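Long-range contacts in pyruvate kinase 1 (Trypanosoma brucei brucei, PDB 4KCT), which transfers a phosphoryl group from phosphoenolpyruvate to ADP, yielding pyruvate and ATP, and also decarboxylates oxaloacetate: residues S31-E36 with Q62-N67; S141-D146 with N179-E184; G147-R152 with V166-R171; S251-S256 with V289-I294; N365-L370 with I410-P415. All blocks are in the same frame, centred on the assembly; numbering follows the deposited sequence. Where two conformers were deposited one is given.

Contact 1. Residues S31-E36 with Q62-N67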
# COMPACT_ATOMS: atom_id res chain seq x y z
N SER A 31 29.03 0.58 -41.97
CA SER A 31 27.90 1.47 -42.28
C SER A 31 28.07 2.86 -41.69
O SER A 31 27.35 3.79 -42.09
CB SER A 31 26.58 0.87 -41.78
OG SER A 31 26.19 -0.20 -42.57
N THR A 32 28.83 2.95 -40.60
CA THR A 32 28.76 4.13 -39.74
C THR A 32 30.10 4.81 -39.39
O THR A 32 30.13 5.74 -38.58
CB THR A 32 27.97 3.85 -38.44
OG1 THR A 32 28.34 2.55 -37.93
CG2 THR A 32 26.45 3.83 -38.74
N GLN A 33 31.21 4.33 -39.94
CA GLN A 33 32.51 4.78 -39.44
C GLN A 33 32.95 6.18 -39.89
O GLN A 33 33.81 6.80 -39.27
CB GLN A 33 33.62 3.76 -39.72
CG GLN A 33 34.87 4.00 -38.87
CD GLN A 33 36.02 3.08 -39.24
OE1 GLN A 33 36.32 2.91 -40.42
NE2 GLN A 33 36.59 2.41 -38.26
N SER A 34 32.43 6.64 -41.02
CA SER A 34 32.89 7.91 -41.57
C SER A 34 32.46 9.07 -40.66
O SER A 34 31.46 8.97 -39.93
CB SER A 34 32.35 8.11 -43.00
OG SER A 34 30.96 8.40 -42.97
N VAL A 35 33.20 10.17 -40.71
CA VAL A 35 32.84 11.31 -39.89
C VAL A 35 31.41 11.79 -40.22
O VAL A 35 30.64 12.15 -39.33
CB VAL A 35 33.84 12.46 -40.07
CG1 VAL A 35 33.35 13.73 -39.39
CG2 VAL A 35 35.21 12.04 -39.54
N GLU A 36 31.06 11.80 -41.50
CA GLU A 36 29.74 12.23 -41.86
C GLU A 36 28.67 11.26 -41.34
O GLU A 36 27.64 11.70 -40.83
CB GLU A 36 29.62 12.47 -43.36
CG GLU A 36 28.86 13.74 -43.72
CD GLU A 36 29.52 15.01 -43.19
OE1 GLU A 36 28.80 15.88 -42.66
OE2 GLU A 36 30.75 15.14 -43.31
N GLN A 62 41.15 2.65 -34.24
CA GLN A 62 41.72 3.98 -34.13
C GLN A 62 40.96 4.97 -35.02
O GLN A 62 40.73 6.12 -34.63
CB GLN A 62 43.21 4.00 -34.49
CG GLN A 62 43.85 5.39 -34.30
CD GLN A 62 44.01 5.75 -32.84
OE1 GLN A 62 44.69 5.05 -32.10
NE2 GLN A 62 43.30 6.80 -32.39
N THR A 63 40.65 4.55 -36.24
CA THR A 63 39.84 5.37 -37.16
C THR A 63 38.49 5.74 -36.52
O THR A 63 38.04 6.90 -36.60
CB THR A 63 39.65 4.65 -38.51
OG1 THR A 63 40.93 4.43 -39.11
CG2 THR A 63 38.80 5.47 -39.47
N THR A 64 37.83 4.77 -35.90
CA THR A 64 36.57 5.03 -35.21
C THR A 64 36.75 6.07 -34.11
O THR A 64 36.04 7.06 -34.07
CB THR A 64 35.98 3.73 -34.59
OG1 THR A 64 35.76 2.77 -35.63
CG2 THR A 64 34.60 4.04 -33.85
N ILE A 65 37.75 5.88 -33.27
CA ILE A 65 38.05 6.83 -32.22
C ILE A 65 38.26 8.23 -32.79
O ILE A 65 37.60 9.21 -32.35
CB ILE A 65 39.27 6.39 -31.39
CG1 ILE A 65 38.88 5.20 -30.51
CG2 ILE A 65 39.79 7.55 -30.52
CD1 ILE A 65 40.06 4.53 -29.84
N ASN A 66 39.12 8.34 -33.80
CA ASN A 66 39.42 9.66 -34.37
C ASN A 66 38.19 10.28 -35.00
O ASN A 66 37.96 11.51 -34.88
CB ASN A 66 40.55 9.57 -35.41
CG ASN A 66 41.88 9.18 -34.79
OD1 ASN A 66 42.04 9.20 -33.57
ND2 ASN A 66 42.81 8.74 -35.62
N ASN A 67 37.43 9.48 -35.73
CA ASN A 67 36.25 9.99 -36.42
C ASN A 67 35.15 10.40 -35.45
O ASN A 67 34.44 11.39 -35.69
CB ASN A 67 35.74 8.98 -37.47
CG ASN A 67 36.66 8.89 -38.68
OD1 ASN A 67 37.67 9.54 -38.71
ND2 ASN A 67 36.34 8.01 -39.63
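Gln33 reaches across to Thr63 and Thr64 on helix 58-75. CB leads into a chain whose CG is anti to the backbone N (chi1 -163°) and which stays extended at chi2, carrying the amide to Thr63 and Thr64. Gln33 CG passes 3.6 Å from Thr64 OG1. The amide carbon, Gln33 CD, then lies 3.7 Å from Thr63 CG2, and OE1 rests near the same methyl. At the tip Gln33 NE2 gives a nearly straight bond of 2.8 Å to Thr64 OG1 (N-H...O 176°), the hydroxyl lying in the amide plane. Glutamine suits the place because it has the length to span the gap and an N-H to end on. One turn along, Asn67 replies in the opposite sense: its ND2 donates to Gln33 O at 2.8 Å, while Val35 CG2 sits 3.6 Å from Asn67 CG, a methyl against the amide. Ser34 caps the start of helix 35-44 through the backbone N of Ala37. The contact thus joins the first two outer helices of the TIM barrel at its surface. Gln33 is both acceptor, by its backbone, and donor, by its amide, so two bonds between neutral groups tie the loop before helix 35-44 to helix 58-75.

Contact 2. Residues S141-D146 with N179-E184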
# COMPACT_ATOMS: atom_id res chain seq x y z
N SER A 141 24.26 -30.84 -21.83
CA SER A 141 24.37 -30.45 -23.22
C SER A 141 25.69 -29.73 -23.54
O SER A 141 26.19 -28.94 -22.73
CB SER A 141 23.19 -29.57 -23.62
OG SER A 141 21.99 -30.31 -23.53
N ILE A 142 26.16 -29.92 -24.76
CA ILE A 142 27.15 -29.06 -25.32
C ILE A 142 26.56 -28.41 -26.55
O ILE A 142 26.00 -29.09 -27.39
CB ILE A 142 28.41 -29.86 -25.72
CG1 ILE A 142 29.07 -30.45 -24.46
CG2 ILE A 142 29.38 -28.97 -26.48
CD1 ILE A 142 30.14 -31.50 -24.76
N TYR A 143 26.67 -27.09 -26.64
CA TYR A 143 26.15 -26.37 -27.77
C TYR A 143 27.31 -26.03 -28.68
O TYR A 143 28.36 -25.57 -28.21
CB TYR A 143 25.48 -25.07 -27.31
CG TYR A 143 24.17 -25.28 -26.55
CD1 TYR A 143 23.52 -24.20 -25.92
CD2 TYR A 143 23.55 -26.53 -26.51
CE1 TYR A 143 22.32 -24.38 -25.22
CE2 TYR A 143 22.38 -26.73 -25.76
CZ TYR A 143 21.75 -25.65 -25.17
OH TYR A 143 20.57 -25.84 -24.46
N VAL A 144 27.09 -26.12 -29.98
CA VAL A 144 28.14 -25.82 -30.93
C VAL A 144 27.64 -24.79 -31.96
O VAL A 144 26.48 -24.83 -32.36
CB VAL A 144 28.62 -27.10 -31.64
CG1 VAL A 144 29.95 -26.86 -32.34
CG2 VAL A 144 28.74 -28.25 -30.63
N ASP A 145 28.50 -23.83 -32.29
CA ASP A 145 28.24 -22.88 -33.34
C ASP A 145 27.12 -21.92 -32.93
O ASP A 145 26.01 -21.97 -33.47
CB ASP A 145 27.90 -23.59 -34.65
CG ASP A 145 28.27 -22.78 -35.86
OD1 ASP A 145 28.76 -21.64 -35.68
OD2 ASP A 145 28.10 -23.27 -36.98
N ASP A 146 27.37 -21.23 -31.83
CA ASP A 146 26.40 -20.29 -31.27
C ASP A 146 25.04 -20.93 -31.06
O ASP A 146 24.02 -20.30 -31.33
CB ASP A 146 26.28 -19.06 -32.16
CG ASP A 146 27.23 -17.96 -31.76
OD1 ASP A 146 26.76 -16.84 -31.47
OD2 ASP A 146 28.45 -18.22 -31.68
N ASN A 179 29.44 -23.52 -26.32
CA ASN A 179 28.88 -23.06 -25.05
C ASN A 179 28.53 -24.26 -24.20
O ASN A 179 28.15 -25.29 -24.72
CB ASN A 179 27.62 -22.20 -25.29
CG ASN A 179 27.94 -20.90 -26.01
OD1 ASN A 179 28.04 -20.88 -27.23
ND2 ASN A 179 28.30 -19.87 -25.25
N LEU A 180 28.76 -24.14 -22.91
CA LEU A 180 28.48 -25.23 -21.99
C LEU A 180 27.37 -24.75 -21.06
O LEU A 180 27.64 -24.23 -19.97
CB LEU A 180 29.75 -25.54 -21.18
CG LEU A 180 30.78 -26.56 -21.70
CD1 LEU A 180 30.61 -27.08 -23.13
CD2 LEU A 180 32.23 -26.25 -21.33
N PRO A 181 26.10 -24.91 -21.50
CA PRO A 181 25.00 -24.18 -20.86
C PRO A 181 24.80 -24.68 -19.44
O PRO A 181 24.87 -25.88 -19.21
CB PRO A 181 23.78 -24.53 -21.73
CG PRO A 181 24.15 -25.79 -22.43
CD PRO A 181 25.65 -25.71 -22.65
N GLY A 182 24.81 -23.76 -18.49
CA GLY A 182 24.59 -24.13 -17.10
C GLY A 182 25.83 -24.65 -16.39
O GLY A 182 25.77 -24.98 -15.22
N CYS A 183 26.98 -24.69 -17.08
CA CYS A 183 28.19 -25.30 -16.52
C CYS A 183 29.16 -24.26 -15.97
O CYS A 183 29.36 -23.19 -16.57
CB CYS A 183 28.92 -26.15 -17.58
SG CYS A 183 27.93 -27.47 -18.30
N GLU A 184 29.83 -24.60 -14.88
CA GLU A 184 30.86 -23.71 -14.33
C GLU A 184 32.11 -23.78 -15.21
O GLU A 184 32.72 -24.84 -15.35
CB GLU A 184 31.20 -24.10 -12.89
CG GLU A 184 29.99 -24.19 -11.96
CD GLU A 184 29.38 -22.84 -11.65
OE1 GLU A 184 28.14 -22.77 -11.42
OE2 GLU A 184 30.13 -21.83 -11.66
O HOH W 1 25.33 -28.43 -20.21
O HOH W 2 29.33 -20.32 -29.81
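The Tyr143 ring receives Pro181 over one face: CG of the proline stands 3.6 Å from the ring centroid and 14° off the normal, a CH-pi contact. Tyr143 has CG beside its backbone N and anti to the carbonyl carbon (chi1 -70°), which puts the ring against Pro181 CG; proline suits the place because its rigid ring sets a CH2 over the pi cloud. Pro181 CD also comes 3.3 Å from Ser141 O, and water 1 donates to both Ser141 O and Pro181 O. Tyr143 and Asn179 form an antiparallel hydrogen-bonded pair, Tyr143 N to Asn179 O and Asn179 N to Tyr143 O each measuring 3.0 Å. This pair joins strands 141-144 and 177-179 in the mixed sheet of the small beta domain that pyruvate kinases insert in their barrel. The chain then leaves through a type II turn from Leu180 to Cys183, with Gly182 at the positive phi such a turn requires. Ile142 and Leu180 run alongside each other in the same direction, and Ile142 CG1 meets Leu180 CD1 at 3.9 Å. Asn179 directs ND2 to Glu269, whereas water 2 lies 2.9 Å from Asn179 OD1 and accepts from Asp146 N.

Contact 3. Residues G147-R152 with V166-R171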
# COMPACT_ATOMS: atom_id res chain seq x y z
N GLY A 147 25.04 -22.17 -30.56
CA GLY A 147 23.82 -22.82 -30.11
C GLY A 147 23.09 -23.58 -31.20
O GLY A 147 22.09 -24.23 -30.93
N VAL A 148 23.59 -23.50 -32.44
CA VAL A 148 22.85 -24.04 -33.59
C VAL A 148 22.80 -25.57 -33.62
O VAL A 148 21.81 -26.15 -34.01
CB VAL A 148 23.40 -23.51 -34.94
CG1 VAL A 148 22.76 -24.27 -36.10
CG2 VAL A 148 23.12 -22.01 -35.08
N MET A 149 23.90 -26.21 -33.25
CA MET A 149 23.87 -27.65 -33.06
C MET A 149 23.94 -27.94 -31.59
O MET A 149 24.72 -27.30 -30.86
CB MET A 149 25.04 -28.34 -33.78
CG MET A 149 25.06 -29.85 -33.54
SD MET A 149 26.34 -30.75 -34.46
CE MET A 149 27.65 -29.60 -34.39
N THR A 150 23.19 -28.93 -31.14
CA THR A 150 23.29 -29.34 -29.76
C THR A 150 23.60 -30.82 -29.63
O THR A 150 23.15 -31.65 -30.43
CB THR A 150 22.02 -28.99 -28.95
OG1 THR A 150 21.00 -29.92 -29.27
CG2 THR A 150 21.52 -27.58 -29.29
N LEU A 151 24.49 -31.13 -28.69
CA LEU A 151 24.85 -32.51 -28.37
C LEU A 151 24.38 -32.80 -26.97
O LEU A 151 24.53 -31.96 -26.07
CB LEU A 151 26.38 -32.67 -28.42
CG LEU A 151 27.08 -32.09 -29.66
CD1 LEU A 151 28.59 -32.02 -29.43
CD2 LEU A 151 26.78 -32.95 -30.85
N ARG A 152 23.88 -34.01 -26.75
CA ARG A 152 23.64 -34.51 -25.41
C ARG A 152 24.78 -35.41 -25.02
O ARG A 152 25.14 -36.31 -25.77
CB ARG A 152 22.33 -35.30 -25.36
CG ARG A 152 22.05 -35.92 -23.99
CD ARG A 152 20.66 -36.55 -23.94
NE ARG A 152 20.34 -37.27 -25.17
CZ ARG A 152 20.58 -38.56 -25.37
NH1 ARG A 152 20.29 -39.12 -26.54
NH2 ARG A 152 21.13 -39.30 -24.41
N VAL A 166 24.29 -36.49 -31.20
CA VAL A 166 23.92 -35.30 -31.99
C VAL A 166 22.40 -35.15 -32.07
O VAL A 166 21.70 -36.11 -32.41
CB VAL A 166 24.49 -35.39 -33.42
CG1 VAL A 166 23.95 -34.24 -34.29
CG2 VAL A 166 26.01 -35.38 -33.37
N ASN A 167 21.90 -33.94 -31.80
CA ASN A 167 20.46 -33.71 -31.73
C ASN A 167 19.86 -33.23 -33.04
O ASN A 167 18.69 -33.45 -33.29
CB ASN A 167 20.09 -32.73 -30.62
CG ASN A 167 20.24 -33.34 -29.25
OD1 ASN A 167 20.60 -32.64 -28.30
ND2 ASN A 167 20.13 -34.65 -29.17
N ASN A 168 20.64 -32.54 -33.85
CA ASN A 168 20.09 -31.95 -35.07
C ASN A 168 21.08 -31.88 -36.22
O ASN A 168 22.29 -32.04 -36.01
CB ASN A 168 19.47 -30.58 -34.78
CG ASN A 168 20.44 -29.63 -34.09
OD1 ASN A 168 20.92 -29.90 -32.98
ND2 ASN A 168 20.66 -28.48 -34.69
N HIS A 169 20.56 -31.74 -37.43
CA HIS A 169 21.39 -31.63 -38.63
C HIS A 169 22.23 -30.39 -38.54
O HIS A 169 21.72 -29.34 -38.22
CB HIS A 169 20.52 -31.57 -39.90
CG HIS A 169 19.95 -32.91 -40.32
ND1 HIS A 169 18.69 -33.29 -40.02
CD2 HIS A 169 20.51 -33.95 -41.07
CE1 HIS A 169 18.45 -34.50 -40.55
NE2 HIS A 169 19.56 -34.91 -41.20
N HIS A 170 23.53 -30.50 -38.81
CA HIS A 170 24.41 -29.34 -38.89
C HIS A 170 25.70 -29.67 -39.58
O HIS A 170 26.18 -30.80 -39.52
CB HIS A 170 24.68 -28.77 -37.51
CG HIS A 170 25.16 -27.34 -37.52
ND1 HIS A 170 24.52 -26.37 -38.21
CD2 HIS A 170 26.31 -26.76 -37.01
CE1 HIS A 170 25.21 -25.23 -38.11
NE2 HIS A 170 26.27 -25.45 -37.33
N ARG A 171 26.29 -28.66 -40.22
CA ARG A 171 27.61 -28.78 -40.85
C ARG A 171 28.59 -27.92 -40.07
O ARG A 171 28.38 -26.71 -39.93
CB ARG A 171 27.56 -28.26 -42.31
CG ARG A 171 28.86 -28.48 -43.07
CD ARG A 171 28.75 -28.02 -44.53
NE ARG A 171 28.74 -26.57 -44.63
CZ ARG A 171 29.80 -25.82 -44.96
NH1 ARG A 171 30.94 -26.39 -45.31
NH2 ARG A 171 29.69 -24.51 -44.98
O HOH W 3 19.06 -36.19 -27.29
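Asn168 lays its amide alongside the backbone of Val148 to Thr150 and grips it twice. Its ND2 donates to Val148 O at 2.7 Å, with the acceptor near the amide plane, and its OD1 receives Thr150 N at 3.1 Å on a lone pair. Chi1 of 54° puts CG between the backbone N and the carbonyl carbon, so the amide can stand in for a strand's peptide group; asparagine is the short residue that has both functions. Thr150 and Asn167 are set roughly perpendicular, and Thr150 OG1 donates 2.9 Å to Asn167 OD1, also on a lone pair, while Asn167 N bonds Thr150 O. Farther along, the His170 ring carries Val148 CG1 over one face, 3.3 Å from CE1, and His170 CB meets Met149 CB at 3.8 Å. A classic beta bulge places both Val148 and Met149 opposite Val144. His170 NE2 bonds Asp145, which would fix the ring's rotation. At the other end Leu151 and Val166 form an antiparallel non-hydrogen-bonded pair, with Leu151 CD2 3.6 Å from Val166 CG2; branched aliphatics suit this buried face. Here strand 161-166 parts from strand 149-158 and the chain turns toward strand 170-173 in the small beta domain. Chemically, the Asn168 side chain takes over from regular strand pairing, meeting Val148 O and Thr150 N, while that of Asn167 holds the threonine hydroxyl.

Contact 4. Residues S251-S256 with V289-I294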
# COMPACT_ATOMS: atom_id res chain seq x y z
N SER A 251 27.32 -9.52 -6.32
CA SER A 251 28.73 -9.20 -6.12
C SER A 251 29.35 -8.59 -7.38
O SER A 251 30.25 -7.75 -7.30
CB SER A 251 29.52 -10.44 -5.67
OG SER A 251 29.50 -11.43 -6.69
N ILE A 252 28.89 -9.01 -8.56
CA ILE A 252 29.35 -8.38 -9.78
C ILE A 252 28.92 -6.90 -9.88
O ILE A 252 29.74 -6.03 -10.19
CB ILE A 252 28.91 -9.17 -11.03
CG1 ILE A 252 29.64 -10.52 -11.06
CG2 ILE A 252 29.19 -8.37 -12.33
CD1 ILE A 252 29.00 -11.54 -11.99
N ILE A 253 27.68 -6.61 -9.52
CA ILE A 253 27.19 -5.24 -9.56
C ILE A 253 28.02 -4.42 -8.58
O ILE A 253 28.50 -3.35 -8.92
CB ILE A 253 25.71 -5.16 -9.12
CG1 ILE A 253 24.79 -5.61 -10.26
CG2 ILE A 253 25.38 -3.75 -8.68
CD1 ILE A 253 23.33 -5.79 -9.85
N GLU A 254 28.27 -4.99 -7.41
CA GLU A 254 29.08 -4.33 -6.40
C GLU A 254 30.47 -3.93 -6.94
O GLU A 254 30.95 -2.82 -6.67
CB GLU A 254 29.22 -5.22 -5.16
CG GLU A 254 30.32 -4.77 -4.22
CD GLU A 254 29.81 -3.82 -3.17
OE1 GLU A 254 28.83 -4.17 -2.47
OE2 GLU A 254 30.35 -2.69 -3.07
N ALA A 255 31.14 -4.84 -7.65
CA ALA A 255 32.50 -4.58 -8.14
C ALA A 255 32.54 -3.66 -9.38
O ALA A 255 33.62 -3.15 -9.74
CB ALA A 255 33.22 -5.90 -8.44
N SER A 256 31.40 -3.53 -10.07
CA SER A 256 31.38 -2.93 -11.41
C SER A 256 30.92 -1.48 -11.31
O SER A 256 30.33 -1.09 -10.31
CB SER A 256 30.42 -3.71 -12.34
OG SER A 256 30.80 -5.07 -12.42
N VAL A 289 20.55 -0.31 -6.62
CA VAL A 289 21.81 0.23 -6.16
C VAL A 289 22.21 1.50 -6.87
O VAL A 289 23.16 2.13 -6.49
CB VAL A 289 22.99 -0.81 -6.21
CG1 VAL A 289 22.63 -2.09 -5.45
CG2 VAL A 289 23.36 -1.14 -7.61
N GLY A 290 21.52 1.86 -7.95
CA GLY A 290 21.87 3.09 -8.67
C GLY A 290 23.11 3.03 -9.57
O GLY A 290 23.89 4.01 -9.65
N LYS A 291 23.31 1.91 -10.26
CA LYS A 291 24.36 1.79 -11.28
C LYS A 291 23.74 1.59 -12.66
O LYS A 291 22.70 0.92 -12.81
CB LYS A 291 25.32 0.65 -10.95
CG LYS A 291 26.12 0.90 -9.66
CD LYS A 291 27.14 -0.19 -9.38
CE LYS A 291 28.22 0.33 -8.40
NZ LYS A 291 29.00 -0.78 -7.84
N PRO A 292 24.37 2.16 -13.69
CA PRO A 292 23.74 2.18 -15.01
C PRO A 292 23.65 0.76 -15.62
O PRO A 292 24.50 -0.10 -15.35
CB PRO A 292 24.70 3.06 -15.86
CG PRO A 292 25.94 3.22 -15.03
CD PRO A 292 25.48 3.13 -13.60
N VAL A 293 22.59 0.51 -16.35
CA VAL A 293 22.38 -0.80 -16.95
C VAL A 293 21.89 -0.64 -18.38
O VAL A 293 21.13 0.29 -18.69
CB VAL A 293 21.43 -1.71 -16.09
CG1 VAL A 293 20.01 -1.12 -15.96
CG2 VAL A 293 21.36 -3.14 -16.69
N ILE A 294 22.51 -1.41 -19.28
CA ILE A 294 22.28 -1.34 -20.71
C ILE A 294 21.60 -2.65 -21.12
O ILE A 294 22.08 -3.75 -20.77
CB ILE A 294 23.65 -1.28 -21.43
CG1 ILE A 294 24.49 -0.08 -20.94
CG2 ILE A 294 23.47 -1.30 -22.94
CD1 ILE A 294 25.92 -0.09 -21.47
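Ile253 O is gripped by two donors, Lys291 NZ at 2.8 Å and Ser256 N at 3.1 Å, which approach from opposite faces of its carbonyl plane. Lys291 NZ lies tilted 23° from that plane and also donates 2.8 Å to Ser256 O, nearly along the C=O axis. The ammonium group therefore bridges two carbonyls at the end of helix 249-255, where helical N-H partners run out. Lysine fits because a positive end suits the partial negative charge expected at a helix C-terminus, and its chain, extended beyond CG, spans the distance from the neighbouring loop. In the TIM barrel this joins the helix leading into strand 258-262 with the loop that ends helix 275-289 and enters strand 293-296, the next strand round. Gly290, at positive phi, is the C-prime residue of a Schellman motif closing helix 275-289, a backbone shape readily taken without a side chain. Just before it, Val289 points toward helix 249-255 and sets CG2 3.5 Å from Ile253 CG2, a tight methyl contact. Ile253 CG2 also meets the aliphatic part of Lys291, 4.0 Å from its CD. Ser256 OG bonds back to Ile252 O at 2.6 Å, with the donor above the carbonyl plane, and the same OG is bonded to Ser238.

Contact 5. Residues N365-L370 with I410-P415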
# COMPACT_ATOMS: atom_id res chain seq x y z
N ASN A 365 9.41 5.90 -5.60
CA ASN A 365 8.96 5.34 -4.31
C ASN A 365 9.47 3.91 -4.08
O ASN A 365 9.91 3.57 -2.96
CB ASN A 365 7.44 5.39 -4.21
CG ASN A 365 6.93 6.80 -3.90
OD1 ASN A 365 7.53 7.50 -3.10
ND2 ASN A 365 5.97 7.26 -4.67
N SER A 366 9.42 3.08 -5.11
CA SER A 366 9.87 1.67 -4.98
C SER A 366 11.36 1.60 -4.70
O SER A 366 11.82 0.81 -3.85
CB SER A 366 9.54 0.87 -6.24
OG SER A 366 8.15 0.78 -6.45
N ILE A 367 12.13 2.40 -5.42
CA ILE A 367 13.58 2.46 -5.19
C ILE A 367 13.93 2.99 -3.79
O ILE A 367 14.70 2.38 -3.08
CB ILE A 367 14.30 3.30 -6.27
CG1 ILE A 367 14.21 2.58 -7.63
CG2 ILE A 367 15.77 3.58 -5.88
CD1 ILE A 367 14.44 3.49 -8.81
N LYS A 368 13.33 4.11 -3.40
CA LYS A 368 13.57 4.68 -2.08
C LYS A 368 13.20 3.71 -0.94
O LYS A 368 13.93 3.58 0.04
CB LYS A 368 12.79 5.99 -1.92
CG LYS A 368 13.19 6.77 -0.68
CD LYS A 368 12.66 8.20 -0.71
CE LYS A 368 11.40 8.33 0.12
NZ LYS A 368 10.23 7.72 -0.58
N ASN A 369 12.10 2.99 -1.11
CA ASN A 369 11.62 2.06 -0.07
C ASN A 369 12.54 0.85 0.14
O ASN A 369 12.45 0.16 1.16
CB ASN A 369 10.19 1.58 -0.39
CG ASN A 369 9.15 2.69 -0.21
OD1 ASN A 369 9.43 3.73 0.38
ND2 ASN A 369 7.97 2.50 -0.81
N LEU A 370 13.43 0.57 -0.80
CA LEU A 370 14.33 -0.56 -0.63
C LEU A 370 15.72 -0.16 -0.11
O LEU A 370 16.59 -1.00 0.02
CB LEU A 370 14.46 -1.35 -1.94
CG LEU A 370 13.15 -2.11 -2.28
CD1 LEU A 370 13.18 -2.62 -3.73
CD2 LEU A 370 12.97 -3.29 -1.30
N ILE A 410 21.38 11.19 -8.23
CA ILE A 410 20.08 11.79 -8.58
C ILE A 410 19.31 10.98 -9.61
O ILE A 410 18.13 10.69 -9.43
CB ILE A 410 20.26 13.21 -9.11
CG1 ILE A 410 20.80 14.11 -7.97
CG2 ILE A 410 18.92 13.75 -9.65
CD1 ILE A 410 21.11 15.53 -8.45
N SER A 411 20.00 10.52 -10.65
CA SER A 411 19.37 9.65 -11.66
C SER A 411 18.83 8.35 -11.05
O SER A 411 17.81 7.81 -11.50
CB SER A 411 20.35 9.34 -12.81
OG SER A 411 19.70 8.56 -13.83
N LYS A 412 19.49 7.87 -10.00
CA LYS A 412 19.06 6.64 -9.35
C LYS A 412 17.57 6.77 -8.93
O LYS A 412 16.82 5.78 -8.94
CB LYS A 412 19.94 6.38 -8.11
CG LYS A 412 19.38 5.36 -7.15
CD LYS A 412 20.38 5.12 -6.00
CE LYS A 412 19.87 3.99 -5.10
NZ LYS A 412 20.84 3.70 -4.00
N TYR A 413 17.16 7.98 -8.54
CA TYR A 413 15.79 8.18 -8.03
C TYR A 413 14.79 8.57 -9.13
O TYR A 413 13.60 8.74 -8.86
CB TYR A 413 15.77 9.18 -6.86
CG TYR A 413 16.36 8.56 -5.61
CD1 TYR A 413 15.60 7.64 -4.86
CD2 TYR A 413 17.73 8.61 -5.38
CE1 TYR A 413 16.16 6.97 -3.77
CE2 TYR A 413 18.31 7.88 -4.34
CZ TYR A 413 17.52 7.04 -3.56
OH TYR A 413 18.10 6.29 -2.55
N ARG A 414 15.25 8.52 -10.38
CA ARG A 414 14.33 8.49 -11.52
C ARG A 414 13.38 9.72 -11.54
O ARG A 414 12.17 9.56 -11.55
CB ARG A 414 13.51 7.19 -11.51
CG ARG A 414 14.34 5.90 -11.77
CD ARG A 414 15.46 6.14 -12.76
NE ARG A 414 15.90 4.92 -13.48
CZ ARG A 414 17.15 4.71 -13.90
NH1 ARG A 414 17.42 3.68 -14.71
NH2 ARG A 414 18.11 5.62 -13.65
N PRO A 415 13.93 10.94 -11.51
CA PRO A 415 13.06 12.09 -11.75
C PRO A 415 12.41 12.01 -13.15
O PRO A 415 12.90 11.26 -14.02
CB PRO A 415 14.03 13.29 -11.69
CG PRO A 415 15.37 12.73 -12.04
CD PRO A 415 15.36 11.32 -11.44
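Ile367 and Tyr413 are brought together by their torsions. In Ile367, CG1 stands beside the backbone N (chi1 -67°) and chi2 is extended, so CD1 projects away from its helix, while CG2, anti to the N, is turned toward Tyr413. In Tyr413, CG is anti to the carbonyl carbon (chi1 -72°), which swings the ring out toward helix 362-369. Ile367 CD1 drives into the turn after helix 405-412, lying 3.3 Å from Lys412 O and 3.8 Å from Arg414 CG. The branched isoleucine suits the place because its two methyl ends meet different partners: the other, Ile367 CG2, is 4.0 Å from Tyr413 CE1. The ring presents an edge to the neighbouring residue, with Lys368 CA near its plane at 3.8 Å from Tyr413 CE1. Lys412 runs extended beside Ile367, its CE 4.2 Å from the CG2 methyl. Between the segments the touching is by van der Waals contact, and the polar ends find partners beyond it: Lys412 NZ forms a salt bridge with Glu379, which also accepts from Tyr413 OH. Arg414, at positive phi where the helix has ended, folds back to give NH2 to Ser411 O at 3.1 Å, above that carbonyl plane, while NH1 bonds Gly324 O and NH2 forms a salt bridge with Asp326. Ile367 also packs on Leu4 of a second subunit, and Lys368 on Glu391 of a third. Helix 362-369 thereby lies against the end of helix 405-412, beside helix 377-392 of the alpha/beta domain.

How the contacts relate
Contacts 2 and 3 are neighbours in one sheet: their centres are 11 Å apart, and strands 141-144 and 149-158 probably bond Val144 N to Met149 O at 2.8 Å. The side chain of Asp146, in contact 2, lies about 7 Å from the bound pyruvate. Contacts 1 and 4 sit on the barrel, 30 Å apart between centres, with the side chain of Thr64 about 14 Å from the potassium ion. Contacts 4 and 5 touch, Gly290 CA packing 3.7 Å from Lys412 CD where barrel meets alpha/beta domain; the side chains of Lys291 and Lys412 are about 13 and 12 Å from the sugar bisphosphate. Contacts 3 and 5 lie farthest apart, 46 Å between centres, yet both touch the second subunit.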